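Local coordinates for protein oxidoreductase (Azotobacter vinelandii, PDB 7D5M) that binds NAD+ and, as an inositol dehydrogenase homolog of the Gfo/Idh/MocA family, probably oxidises a polyol or sugar-like substrate with it, at residues Tyr201-Val206 with Glu374-Ser379; Thr246-Glu251 with Gly256-Ser261. All coordinates share one frame; numbering follows the deposited sequence.

Interaction 1 of 2, residues Tyr201-Val206 with Glu374-Ser379; sequences YVLGDV and ERCVQS
Leu203 reaches across to Cys376, and the whole contact is apolar. Its CD1 lies 3.9 Å from Cys376 CB, while the second methyl, CD2, sits 4.1 Å from the same CB, so both methyls of the fork bear on the cysteine's methylene. CD1 also approaches the CG2 methyl of Val377, at 4.3 Å, a looser touch that widens the contact along the helix. With CD1 anti to its CA (chi2 163°), that methyl is carried well out from its own helix. CB of Cys376 makes the closest approach; SG, set beside the backbone N (chi1 -73°), lies just beyond it near CD2. The backbones stay apart, with CA atoms of Leu203 and Cys376 7.9 Å from each other.

No polar bond joins the two segments; those present lie within each or reach elsewhere. Tyr201 is the N-cap residue of helix 202-217, and its carbonyl O accepts the amide of Asp205 at 2.9 Å; the turn at 203-206 is widened to a pi-type turn. On the other helix, Arg375 NH1 and Gln378 OE1 make a weak, bent bond on a side turned from Leu203.

Glu241 accepts the amide of Leu203, fastening the first turn of helix 202-217. Farther along that turn, the side chain of Asp205 forms a salt bridge with Arg191 and its carbonyl takes Lys115, two NAD+-binding residues. Strand 223-231 supplies Cys228, and strand 243-250 Thr246, as a common floor under Leu203 and Cys376.

The start of helix 202-217 and a late part of helix 363-381 thus meet over the same face of the mixed sheet. With 104 Å² buried and its closest contacts all carbon to carbon, the fit rests on shape and exclusion of water, without a directional bond to set it.

Interaction 2 of 2, residues Thr246-Glu251 with Gly256-Ser261; sequences TLMEYE and GLVWSS
Val258 O is gripped twice: the amide of Thr246 donates to it at 2.8 Å, in the carbonyl plane and nearly straight (169°), and a water donates a second bond at 2.8 Å. This water also bonds Thr246 OG1 at 3.0 Å and Ser260 OG, linking both strands through their hydroxyls. Thr246 OG1 lies beside its own backbone N (chi1 -52°), which brings it to the water.

The hairpin strands run antiparallel at 161°. Thr246 with Val258 and Met248 with Gly256 are hydrogen-bonded pairs; between them Leu247 faces Leu257 in a non-hydrogen-bonded pair, their CD1 methyls 4.3 Å apart. At Gly256 the bonds to Met248 tilt from the carbonyl planes.

The Tyr250 ring swings back to Gly256 and meets its N obliquely, CE2 3.6 Å away; Met248 and Tyr250 crowd round the glycine. Replacing this tyrosine by an alanine would remove the ring, which would probably open a gap beside the Gly256 backbone and leave Phe221 without its edge-to-face partner.

Thr246, Met248 and Val258 share the face covered by Trp372 of helix 363-381. Leu247 and Leu257 point to the opposite face and touch Ser229 and Tyr245 of the second subunit, respectively. Four short backbone bonds thus fix the register, while mainly apolar side chains suit one face to a helix and the other to the subunit interface.

How the interactions relate
From the N terminus, the chain first passes through the NAD-binding Rossmann fold, then, past strand 165-173, reaches helix 202-217, whose first turn carries half of interaction 1. Strands 223-231, 243-250 and 255-261 follow, and interaction 2 closes the short hairpin between the last two. Only near the C terminus does helix 363-381 return to complete interaction 1, a loop of 167 residues that encloses the whole hairpin; the two contacts nest and do not cross. Their centres are 11 Å apart. Thr246 meets both helices, its OG1 lying 3.5 Å from Cys376 SG and 3.8 Å from Leu203 CD2, so the helix pair is held against the sheet at this hairpin.

Interaction 1 of 2, residues Tyr201-Val206 with Glu374-Ser379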
# COMPACT_ATOMS: atom_id res chain seq x y z
N TYR A 201 -4.83 -14.26 -28.55
CA TYR A 201 -5.03 -12.86 -28.13
C TYR A 201 -4.12 -12.59 -26.92
O TYR A 201 -2.98 -12.16 -27.16
CB TYR A 201 -6.52 -12.51 -27.95
CG TYR A 201 -6.70 -11.19 -27.26
CD1 TYR A 201 -5.77 -10.17 -27.44
CD2 TYR A 201 -7.76 -10.95 -26.40
CE1 TYR A 201 -5.90 -8.96 -26.78
CE2 TYR A 201 -7.91 -9.74 -25.75
CZ TYR A 201 -6.97 -8.74 -25.94
OH TYR A 201 -7.09 -7.55 -25.27
N VAL A 202 -4.56 -12.85 -25.69
CA VAL A 202 -3.81 -12.32 -24.50
C VAL A 202 -2.44 -13.00 -24.32
O VAL A 202 -1.55 -12.33 -23.75
CB VAL A 202 -4.63 -12.35 -23.19
CG1 VAL A 202 -5.79 -11.37 -23.28
CG2 VAL A 202 -5.08 -13.74 -22.79
N LEU A 203 -2.23 -14.25 -24.74
CA LEU A 203 -0.90 -14.90 -24.58
C LEU A 203 0.15 -14.02 -25.28
O LEU A 203 1.16 -13.66 -24.64
CB LEU A 203 -0.93 -16.30 -25.19
CG LEU A 203 -1.70 -17.34 -24.38
CD1 LEU A 203 -2.04 -18.55 -25.25
CD2 LEU A 203 -0.93 -17.75 -23.15
N GLY A 204 -0.13 -13.68 -26.53
CA GLY A 204 0.76 -12.87 -27.38
C GLY A 204 0.73 -11.41 -26.98
O GLY A 204 1.79 -10.75 -27.01
N ASP A 205 -0.45 -10.90 -26.62
CA ASP A 205 -0.64 -9.44 -26.43
C ASP A 205 0.00 -9.00 -25.11
O ASP A 205 0.65 -7.93 -25.07
CB ASP A 205 -2.11 -9.05 -26.48
CG ASP A 205 -2.32 -7.57 -26.65
OD1 ASP A 205 -1.89 -7.04 -27.68
OD2 ASP A 205 -2.88 -6.94 -25.73
N VAL A 206 -0.18 -9.78 -24.05
CA VAL A 206 0.26 -9.33 -22.70
C VAL A 206 1.14 -10.39 -22.03
O VAL A 206 2.11 -9.99 -21.39
CB VAL A 206 -0.93 -8.87 -21.84
CG1 VAL A 206 -1.56 -7.60 -22.42
CG2 VAL A 206 -1.97 -9.96 -21.65
N GLU A 374 3.25 -20.11 -29.45
CA GLU A 374 2.90 -21.25 -30.33
C GLU A 374 2.75 -22.52 -29.48
O GLU A 374 1.75 -23.25 -29.68
CB GLU A 374 3.93 -21.40 -31.45
CG GLU A 374 3.55 -22.44 -32.48
CD GLU A 374 4.29 -22.29 -33.80
OE1 GLU A 374 5.00 -23.23 -34.17
OE2 GLU A 374 4.16 -21.22 -34.44
N ARG A 375 3.68 -22.78 -28.56
CA ARG A 375 3.65 -23.97 -27.66
C ARG A 375 2.41 -23.90 -26.76
O ARG A 375 1.77 -24.94 -26.57
CB ARG A 375 4.93 -24.09 -26.83
CG ARG A 375 6.14 -24.52 -27.63
CD ARG A 375 6.12 -26.00 -28.00
NE ARG A 375 7.22 -26.22 -28.93
CZ ARG A 375 7.14 -26.03 -30.25
NH1 ARG A 375 6.00 -25.68 -30.82
NH2 ARG A 375 8.21 -26.23 -31.01
N CYS A 376 2.11 -22.72 -26.21
CA CYS A 376 0.91 -22.52 -25.34
C CYS A 376 -0.35 -22.86 -26.14
O CYS A 376 -1.21 -23.60 -25.62
CB CYS A 376 0.83 -21.10 -24.80
SG CYS A 376 2.05 -20.77 -23.49
N VAL A 377 -0.47 -22.36 -27.37
CA VAL A 377 -1.66 -22.61 -28.21
C VAL A 377 -1.75 -24.12 -28.49
O VAL A 377 -2.86 -24.68 -28.39
CB VAL A 377 -1.65 -21.76 -29.49
CG1 VAL A 377 -2.75 -22.17 -30.47
CG2 VAL A 377 -1.79 -20.28 -29.15
N GLN A 378 -0.61 -24.78 -28.77
CA GLN A 378 -0.55 -26.24 -29.04
C GLN A 378 -1.08 -27.01 -27.82
O GLN A 378 -1.93 -27.90 -28.02
CB GLN A 378 0.87 -26.67 -29.42
CG GLN A 378 1.22 -26.25 -30.84
CD GLN A 378 2.66 -26.47 -31.22
OE1 GLN A 378 3.51 -26.81 -30.39
NE2 GLN A 378 2.95 -26.29 -32.50
N SER A 379 -0.63 -26.66 -26.62
CA SER A 379 -1.08 -27.32 -25.37
C SER A 379 -2.58 -27.08 -25.17
O SER A 379 -3.31 -28.06 -24.88
CB SER A 379 -0.28 -26.87 -24.17
OG SER A 379 -0.88 -27.31 -22.96

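Interaction 2 of 2, residues Thr246-Glu251 with Gly256-Ser261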
# COMPACT_ATOMS: atom_id res chain seq x y z
N THR A 246 -0.54 -20.48 -17.96
CA THR A 246 0.61 -21.26 -18.47
C THR A 246 1.45 -21.72 -17.29
O THR A 246 1.98 -20.88 -16.56
CB THR A 246 1.45 -20.48 -19.48
OG1 THR A 246 0.55 -20.00 -20.47
CG2 THR A 246 2.53 -21.35 -20.08
N LEU A 247 1.55 -23.03 -17.11
CA LEU A 247 2.43 -23.64 -16.09
C LEU A 247 3.63 -24.26 -16.81
O LEU A 247 3.45 -24.96 -17.84
CB LEU A 247 1.64 -24.66 -15.28
CG LEU A 247 2.38 -25.25 -14.09
CD1 LEU A 247 2.69 -24.18 -13.05
CD2 LEU A 247 1.55 -26.36 -13.45
N MET A 248 4.83 -23.97 -16.31
CA MET A 248 6.09 -24.39 -16.96
C MET A 248 7.00 -25.08 -15.94
O MET A 248 7.05 -24.65 -14.77
CB MET A 248 6.80 -23.16 -17.53
CG MET A 248 5.88 -22.29 -18.34
SD MET A 248 6.76 -21.03 -19.25
CE MET A 248 7.31 -19.95 -17.94
N GLU A 249 7.69 -26.11 -16.40
CA GLU A 249 8.84 -26.71 -15.69
C GLU A 249 10.11 -26.25 -16.40
O GLU A 249 10.20 -26.47 -17.61
CB GLU A 249 8.80 -28.24 -15.71
CG GLU A 249 7.45 -28.82 -15.33
CD GLU A 249 7.43 -30.34 -15.38
OE1 GLU A 249 8.41 -30.93 -15.90
OE2 GLU A 249 6.43 -30.95 -14.91
N TYR A 250 11.01 -25.60 -15.67
CA TYR A 250 12.35 -25.24 -16.17
C TYR A 250 13.28 -26.45 -16.00
O TYR A 250 13.05 -27.27 -15.09
CB TYR A 250 12.91 -24.04 -15.42
CG TYR A 250 12.13 -22.77 -15.60
CD1 TYR A 250 12.29 -21.99 -16.73
CD2 TYR A 250 11.24 -22.33 -14.63
CE1 TYR A 250 11.59 -20.81 -16.90
CE2 TYR A 250 10.53 -21.15 -14.79
CZ TYR A 250 10.71 -20.38 -15.93
OH TYR A 250 10.03 -19.21 -16.12
N GLU A 251 14.32 -26.53 -16.84
CA GLU A 251 15.46 -27.46 -16.60
C GLU A 251 16.01 -27.14 -15.21
O GLU A 251 16.23 -25.95 -14.93
CB GLU A 251 16.55 -27.31 -17.67
CG GLU A 251 16.13 -27.74 -19.06
CD GLU A 251 15.91 -29.24 -19.27
OE1 GLU A 251 16.28 -30.03 -18.38
OE2 GLU A 251 15.36 -29.60 -20.33
N GLY A 256 7.47 -22.26 -13.36
CA GLY A 256 7.03 -20.96 -13.87
C GLY A 256 5.53 -20.94 -14.02
O GLY A 256 4.94 -21.97 -14.42
N LEU A 257 4.91 -19.80 -13.73
CA LEU A 257 3.46 -19.64 -13.92
C LEU A 257 3.24 -18.30 -14.59
O LEU A 257 3.83 -17.32 -14.11
CB LEU A 257 2.79 -19.70 -12.55
CG LEU A 257 1.29 -19.41 -12.54
CD1 LEU A 257 0.51 -20.47 -13.28
CD2 LEU A 257 0.80 -19.28 -11.10
N VAL A 258 2.45 -18.28 -15.66
CA VAL A 258 2.05 -17.01 -16.33
C VAL A 258 0.52 -16.95 -16.37
O VAL A 258 -0.11 -17.85 -16.96
CB VAL A 258 2.62 -16.86 -17.75
CG1 VAL A 258 2.33 -15.48 -18.33
CG2 VAL A 258 4.11 -17.17 -17.80
N TRP A 259 -0.04 -15.92 -15.74
CA TRP A 259 -1.47 -15.59 -15.87
C TRP A 259 -1.61 -14.43 -16.86
O TRP A 259 -1.14 -13.32 -16.55
CB TRP A 259 -2.10 -15.28 -14.50
CG TRP A 259 -3.52 -14.85 -14.61
CD1 TRP A 259 -4.45 -15.26 -15.53
CD2 TRP A 259 -4.20 -13.90 -13.77
NE1 TRP A 259 -5.65 -14.64 -15.32
CE2 TRP A 259 -5.52 -13.80 -14.24
CE3 TRP A 259 -3.81 -13.15 -12.65
CZ2 TRP A 259 -6.46 -12.96 -13.63
CZ3 TRP A 259 -4.74 -12.33 -12.04
CH2 TRP A 259 -6.04 -12.24 -12.53
N SER A 260 -2.17 -14.69 -18.04
CA SER A 260 -2.45 -13.69 -19.10
C SER A 260 -3.94 -13.36 -19.09
O SER A 260 -4.74 -14.31 -19.14
CB SER A 260 -2.03 -14.21 -20.47
OG SER A 260 -0.68 -14.65 -20.46
N SER A 261 -4.34 -12.09 -19.01
CA SER A 261 -5.79 -11.77 -18.97
C SER A 261 -6.09 -10.36 -19.45
O SER A 261 -5.31 -9.44 -19.15
CB SER A 261 -6.36 -12.01 -17.59
OG SER A 261 -7.77 -11.99 -17.62
O HOH W 1 -0.60 -17.35 -19.64